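Local coordinates for protein sugar-binding transcriptional regulator, LacI family (Enterococcus faecalis, PDB 3CS3) that probably senses a sugar effector and regulates transcription as a DNA-binding LacI-family protein, its deposited part being the C-terminal, periplasmic-binding-protein-like domain, at residues 75-80 / 90-95; 118-123 / 173-178. One frame throughout, in Å; residues are numbered along the deposited sequence. Where two conformers were deposited one is given.

Contact 1 of 2, residues 75-80 / 90-95; sequences KFAERG and TEHRNI. With SO4 (sulfate ion), chain B.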
loop_
_atom_site.group_PDB
_atom_site.type_symbol
_atom_site.label_atom_id
_atom_site.label_comp_id
_atom_site.label_asym_id
_atom_site.label_seq_id
_atom_site.Cartn_x
_atom_site.Cartn_y
_atom_site.Cartn_z
ATOM N N LYS A 75 25.539 -8.560 -10.275
ATOM C CA LYS A 75 26.511 -7.464 -10.420
ATOM C C LYS A 75 26.632 -6.605 -9.162
ATOM O O LYS A 75 27.721 -6.132 -8.826
ATOM C CB LYS A 75 26.145 -6.558 -11.599
ATOM C CG LYS A 75 26.516 -7.097 -12.967
ATOM C CD LYS A 75 26.120 -6.103 -14.049
ATOM C CE LYS A 75 26.459 -6.621 -15.436
ATOM N NZ LYS A 75 26.047 -5.658 -16.496
ATOM N N PHE A 76 25.505 -6.403 -8.484
ATOM C CA PHE A 76 25.460 -5.666 -7.225
ATOM C C PHE A 76 26.064 -6.497 -6.088
ATOM O O PHE A 76 26.633 -5.942 -5.149
ATOM C CB PHE A 76 24.017 -5.255 -6.917
ATOM C CG PHE A 76 23.880 -4.262 -5.790
ATOM C CD1 PHE A 76 24.556 -3.047 -5.818
ATOM C CD2 PHE A 76 23.042 -4.532 -4.713
ATOM C CE1 PHE A 76 24.418 -2.132 -4.778
ATOM C CE2 PHE A 76 22.897 -3.623 -3.669
ATOM C CZ PHE A 76 23.585 -2.422 -3.701
ATOM N N ALA A 77 25.958 -7.821 -6.196
ATOM C CA ALA A 77 26.513 -8.744 -5.202
ATOM C C ALA A 77 28.034 -8.869 -5.296
ATOM O O ALA A 77 28.719 -8.994 -4.272
ATOM C CB ALA A 77 25.854 -10.117 -5.313
ATOM N N GLU A 78 28.551 -8.832 -6.523
ATOM C CA GLU A 78 29.991 -8.949 -6.787
ATOM C C GLU A 78 30.784 -7.700 -6.387
ATOM O O GLU A 78 31.993 -7.775 -6.170
ATOM C CB GLU A 78 30.240 -9.293 -8.257
ATOM C CG GLU A 78 29.884 -10.728 -8.623
ATOM C CD GLU A 78 29.491 -10.896 -10.082
ATOM O OE1 GLU A 78 29.614 -9.925 -10.864
ATOM O OE2 GLU A 78 29.050 -12.007 -10.449
ATOM N N ARG A 79 30.097 -6.563 -6.277
ATOM C CA ARG A 79 30.702 -5.323 -5.784
ATOM C C ARG A 79 30.661 -5.189 -4.251
ATOM O O ARG A 79 30.743 -4.079 -3.715
ATOM C CB ARG A 79 30.051 -4.101 -6.447
ATOM C CG ARG A 79 30.517 -3.838 -7.871
ATOM C CD ARG A 79 30.105 -2.449 -8.346
ATOM N NE ARG A 79 28.667 -2.343 -8.585
ATOM C CZ ARG A 79 28.068 -2.625 -9.740
ATOM N NH1 ARG A 79 28.778 -3.033 -10.786
ATOM N NH2 ARG A 79 26.752 -2.497 -9.850
ATOM N N GLY A 80 30.528 -6.319 -3.556
ATOM C CA GLY A 80 30.621 -6.357 -2.097
ATOM C C GLY A 80 29.331 -6.202 -1.306
ATOM O O GLY A 80 29.339 -6.355 -0.081
ATOM N N THR A 90 18.675 -18.609 -5.989
ATOM C CA THR A 90 20.016 -18.167 -6.338
ATOM C C THR A 90 21.044 -19.191 -5.867
ATOM O O THR A 90 20.752 -20.033 -5.013
ATOM C CB THR A 90 20.316 -16.781 -5.725
ATOM O OG1 THR A 90 21.569 -16.295 -6.218
ATOM C CG2 THR A 90 20.357 -16.855 -4.199
ATOM N N GLU A 91 22.242 -19.120 -6.438
ATOM C CA GLU A 91 23.340 -19.984 -6.030
ATOM C C GLU A 91 24.594 -19.145 -5.809
ATOM O O GLU A 91 25.618 -19.639 -5.326
ATOM C CB GLU A 91 23.584 -21.070 -7.082
ATOM C CG GLU A 91 24.007 -22.417 -6.501
ATOM C CD GLU A 91 22.951 -23.023 -5.585
ATOM O OE1 GLU A 91 21.851 -23.358 -6.077
ATOM O OE2 GLU A 91 23.224 -23.164 -4.373
ATOM N N HIS A 92 24.482 -17.864 -6.155
ATOM C CA HIS A 92 25.567 -16.897 -6.044
ATOM C C HIS A 92 25.927 -16.624 -4.587
ATOM O O HIS A 92 25.061 -16.636 -3.707
ATOM C CB HIS A 92 25.159 -15.597 -6.741
ATOM C CG HIS A 92 26.303 -14.678 -7.043
ATOM N ND1 HIS A 92 26.592 -13.570 -6.277
ATOM C CD2 HIS A 92 27.221 -14.695 -8.040
ATOM C CE1 HIS A 92 27.641 -12.946 -6.784
ATOM N NE2 HIS A 92 28.042 -13.610 -7.853
ATOM N N ARG A 93 27.214 -16.403 -4.335
ATOM C CA ARG A 93 27.670 -15.994 -3.013
ATOM C C ARG A 93 27.258 -14.544 -2.776
ATOM O O ARG A 93 27.084 -13.785 -3.735
ATOM C CB ARG A 93 29.186 -16.187 -2.845
ATOM C CG ARG A 93 30.059 -15.437 -3.848
ATOM C CD ARG A 93 31.462 -15.228 -3.302
ATOM N NE ARG A 93 31.480 -14.274 -2.192
ATOM C CZ ARG A 93 32.554 -13.976 -1.463
ATOM N NH1 ARG A 93 32.457 -13.092 -0.479
ATOM N NH2 ARG A 93 33.723 -14.555 -1.712
ATOM N N ASN A 94 27.089 -14.184 -1.503
ATOM C CA ASN A 94 26.538 -12.883 -1.076
ATOM C C ASN A 94 25.025 -12.709 -1.259
ATOM O O ASN A 94 24.483 -11.646 -0.964
ATOM C CB ASN A 94 27.302 -11.692 -1.680
ATOM C CG ASN A 94 28.273 -11.070 -0.707
ATOM O OD1 ASN A 94 28.016 -11.010 0.501
ATOM N ND2 ASN A 94 29.392 -10.585 -1.230
ATOM N N ILE A 95 24.348 -13.750 -1.742
ATOM C CA ILE A 95 22.896 -13.723 -1.869
ATOM C C ILE A 95 22.251 -14.869 -1.087
ATOM O O ILE A 95 22.733 -15.996 -1.122
ATOM C CB ILE A 95 22.424 -13.710 -3.355
ATOM C CG1 ILE A 95 23.230 -12.686 -4.175
ATOM C CG2 ILE A 95 20.931 -13.374 -3.437
ATOM C CD1 ILE A 95 22.980 -12.723 -5.671
HETATM S S SO4 B . 28.610 -16.262 1.058
HETATM O O1 SO4 B . 29.944 -16.425 0.490
HETATM O O2 SO4 B . 28.289 -14.839 1.119
HETATM O O3 SO4 B . 27.644 -16.961 0.218
HETATM O O4 SO4 B . 28.580 -16.818 2.407
#

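Contact 2 of 2, residues 118-123 / 173-178; sequences SKKVLL and QPQTEP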
loop_
_atom_site.group_PDB
_atom_site.type_symbol
_atom_site.label_atom_id
_atom_site.label_comp_id
_atom_site.label_asym_id
_atom_site.label_seq_id
_atom_site.Cartn_x
_atom_site.Cartn_y
_atom_site.Cartn_z
ATOM N N SER A 118 -14.355 -30.239 -8.576
ATOM C CA SER A 118 -14.378 -29.246 -9.646
ATOM C C SER A 118 -14.316 -29.886 -11.027
ATOM O O SER A 118 -13.608 -30.872 -11.234
ATOM C CB SER A 118 -13.223 -28.261 -9.477
ATOM O OG SER A 118 -13.337 -27.573 -8.247
ATOM N N LYS A 119 -15.062 -29.312 -11.965
ATOM C CA LYS A 119 -15.133 -29.820 -13.333
ATOM C C LYS A 119 -14.109 -29.148 -14.243
ATOM O O LYS A 119 -13.702 -29.724 -15.250
ATOM C CB LYS A 119 -16.552 -29.648 -13.897
ATOM C CG LYS A 119 -17.645 -30.391 -13.115
ATOM C CD LYS A 119 -17.448 -31.906 -13.168
ATOM C CE LYS A 119 -18.350 -32.631 -12.180
ATOM N NZ LYS A 119 -18.050 -34.093 -12.137
ATOM N N LYS A 120 -13.729 -27.922 -13.890
ATOM C CA LYS A 120 -12.649 -27.182 -14.539
ATOM C C LYS A 120 -12.148 -26.121 -13.559
ATOM O O LYS A 120 -12.936 -25.519 -12.825
ATOM C CB LYS A 120 -13.120 -26.501 -15.834
ATOM C CG LYS A 120 -11.978 -26.203 -16.806
ATOM C CD LYS A 120 -12.100 -24.837 -17.468
ATOM C CE LYS A 120 -12.904 -24.888 -18.755
ATOM N NZ LYS A 120 -12.699 -23.657 -19.571
ATOM N N VAL A 121 -10.838 -25.899 -13.541
ATOM C CA VAL A 121 -10.253 -24.873 -12.693
ATOM C C VAL A 121 -9.563 -23.843 -13.573
ATOM O O VAL A 121 -8.752 -24.191 -14.420
ATOM C CB VAL A 121 -9.274 -25.470 -11.653
ATOM C CG1 VAL A 121 -8.555 -24.368 -10.869
ATOM C CG2 VAL A 121 -10.020 -26.371 -10.686
ATOM N N LEU A 122 -9.908 -22.574 -13.385
ATOM C CA LEU A 122 -9.252 -21.492 -14.107
ATOM C C LEU A 122 -8.115 -20.933 -13.247
ATOM O O LEU A 122 -8.324 -20.539 -12.102
ATOM C CB LEU A 122 -10.267 -20.419 -14.542
ATOM C CG LEU A 122 -11.243 -20.867 -15.648
ATOM C CD1 LEU A 122 -12.523 -21.493 -15.099
ATOM C CD2 LEU A 122 -11.608 -19.730 -16.560
ATOM N N LEU A 123 -6.906 -20.952 -13.798
ATOM C CA LEU A 123 -5.713 -20.572 -13.054
ATOM C C LEU A 123 -5.271 -19.179 -13.460
ATOM O O LEU A 123 -4.611 -18.999 -14.482
ATOM C CB LEU A 123 -4.575 -21.587 -13.262
ATOM C CG LEU A 123 -4.798 -23.062 -12.883
ATOM C CD1 LEU A 123 -3.689 -23.939 -13.462
ATOM C CD2 LEU A 123 -4.906 -23.270 -11.368
ATOM N N GLN A 173 -16.757 -15.955 -22.594
ATOM C CA GLN A 173 -16.834 -17.333 -23.083
ATOM C C GLN A 173 -17.686 -18.209 -22.163
ATOM O O GLN A 173 -17.635 -18.047 -20.939
ATOM C CB GLN A 173 -15.431 -17.938 -23.224
ATOM C CG GLN A 173 -14.689 -17.523 -24.487
ATOM C CD GLN A 173 -13.946 -16.210 -24.329
ATOM O OE1 GLN A 173 -12.964 -16.125 -23.593
ATOM N NE2 GLN A 173 -14.409 -15.179 -25.030
ATOM N N PRO A 174 -18.487 -19.126 -22.749
ATOM C CA PRO A 174 -19.283 -20.065 -21.953
ATOM C C PRO A 174 -18.407 -21.010 -21.127
ATOM O O PRO A 174 -17.566 -21.727 -21.678
ATOM C CB PRO A 174 -20.078 -20.847 -23.010
ATOM C CG PRO A 174 -20.049 -19.990 -24.235
ATOM C CD PRO A 174 -18.717 -19.314 -24.195
ATOM N N GLN A 175 -18.600 -20.981 -19.812
ATOM C CA GLN A 175 -17.833 -21.810 -18.888
ATOM C C GLN A 175 -18.734 -22.860 -18.237
ATOM O O GLN A 175 -19.922 -22.945 -18.559
ATOM C CB GLN A 175 -17.168 -20.935 -17.817
ATOM C CG GLN A 175 -16.227 -19.852 -18.355
ATOM C CD GLN A 175 -14.851 -20.377 -18.749
ATOM O OE1 GLN A 175 -14.455 -21.488 -18.377
ATOM N NE2 GLN A 175 -14.109 -19.568 -19.499
ATOM N N THR A 176 -18.167 -23.650 -17.324
ATOM C CA THR A 176 -18.907 -24.696 -16.607
ATOM C C THR A 176 -19.859 -24.069 -15.570
ATOM O O THR A 176 -19.790 -22.860 -15.322
ATOM C CB THR A 176 -17.949 -25.730 -15.950
ATOM O OG1 THR A 176 -16.700 -25.746 -16.651
ATOM C CG2 THR A 176 -18.548 -27.135 -15.984
ATOM N N GLU A 177 -20.730 -24.891 -14.976
ATOM C CA GLU A 177 -21.877 -24.416 -14.183
ATOM C C GLU A 177 -21.483 -23.461 -13.036
ATOM O O GLU A 177 -21.936 -22.313 -13.031
ATOM C CB GLU A 177 -22.796 -25.575 -13.730
ATOM C CG GLU A 177 -22.889 -26.774 -14.700
ATOM C CD GLU A 177 -23.352 -26.399 -16.108
ATOM O OE1 GLU A 177 -24.362 -25.671 -16.240
ATOM O OE2 GLU A 177 -22.701 -26.838 -17.081
ATOM N N PRO A 178 -20.650 -23.913 -12.066
ATOM C CA PRO A 178 -19.891 -22.869 -11.376
ATOM C C PRO A 178 -18.526 -22.619 -12.038
ATOM O O PRO A 178 -17.868 -23.563 -12.490
ATOM C CB PRO A 178 -19.715 -23.434 -9.958
ATOM C CG PRO A 178 -20.141 -24.902 -10.029
ATOM C CD PRO A 178 -20.391 -25.238 -11.472
HETATM O O HOH W 1 -14.715 -23.797 -13.799
#

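Contact 1 of 2, residues 75-80 / 90-95
A77 and E78, on helix 70-78, meet the loop that runs from strand 82-85 to strand 95-100. The CB of A77 approaches the H92 imidazole obliquely, 3.7 Å from CE1, and also lies 3.8 Å from I95 CG1, so the one methyl touches both the ring and the aliphatic branch. E78 reaches the same ring with its carboxylate: H92 NE2 gives a weak hydrogen bond to E78 OE2 (3.2 Å, bent to 134° at the hydrogen), with carboxylate and imidazole planes 53° apart. With chi1 at -163° the H92 ring extends away from its own backbone N and over to the helix. Helix and loop belong to the parallel part of a Rossmann-like lobe. A type II turn from H92 to I95 swings N94 toward the helix, its ND2 3.5 Å from A77 O. On the turn, N94 N is hydrogen-bonded to sulfate O2 at 3.0 Å and more weakly to O3; sulfate O1 lies over one face of the R93 guanidinium, and R96 also binds this ion, probably from the crystallisation liquor. Farther out, N94 OD1 is hydrogen-bonded to S82 OG, and T90 OG1 weakly accepts the H92 N-H.

Contact 2 of 2, residues 118-123 / 173-178
K120 sets its CB beside T176 OG1 (3.7 Å) and bends at chi2 and chi3 to bring its NZ to the amide of Q175. There K120 NZ donates to Q175 OE1 (3.0 Å), arriving at 135° to the C=O bond and tilted 23° from the carbonyl plane. The two side chains cross at about a right angle. L122 and Q175 point at each other from opposite directions, L122 CD2 3.9 Å from Q175 NE2 and L122 CD1 3.8 Å from Q175 OE1. At the other end of the contact the T176 methyl CG2 rests 3.8 Å from K119 CB. Segment 118-123 leads into strand 121-125, while residues 173-178 lie in the loop between helix 160-170 and strand 179-183; the two strands are parallel neighbours in the four-stranded sheet of the second Rossmann-like lobe. A water donates to K120 O (2.7 Å) and weakly to P178 O, joining the backbones where the strands begin. Q175 NE2 is weakly hydrogen-bonded to I170 O, which helps set the rotation of the amide. The K120 ammonium, which also has a long, weak ion pair with E152, would probably polarise the Q175 carbonyl it binds.

Contact 1 and contact 2 belong to the two lobes of a periplasmic-binding-protein-like fold, on opposite sides of the chain's centre. Their centres are about 44 Å apart and their nearest atoms about 24 Å, so neither touches the other, and along the chain 75-80/90-95 closes before 118-123/173-178 opens. Each lies far from the middle of the molecule, its centre about 23 Å (contact 1) or about 24 Å (contact 2) from that of the chain. In this family the effector normally binds in the cleft between the lobes; neither contact includes a sugar, and the sulfate at contact 1 is no evidence of an effector site. Both contacts pair a loop with a neighbouring element of its own lobe.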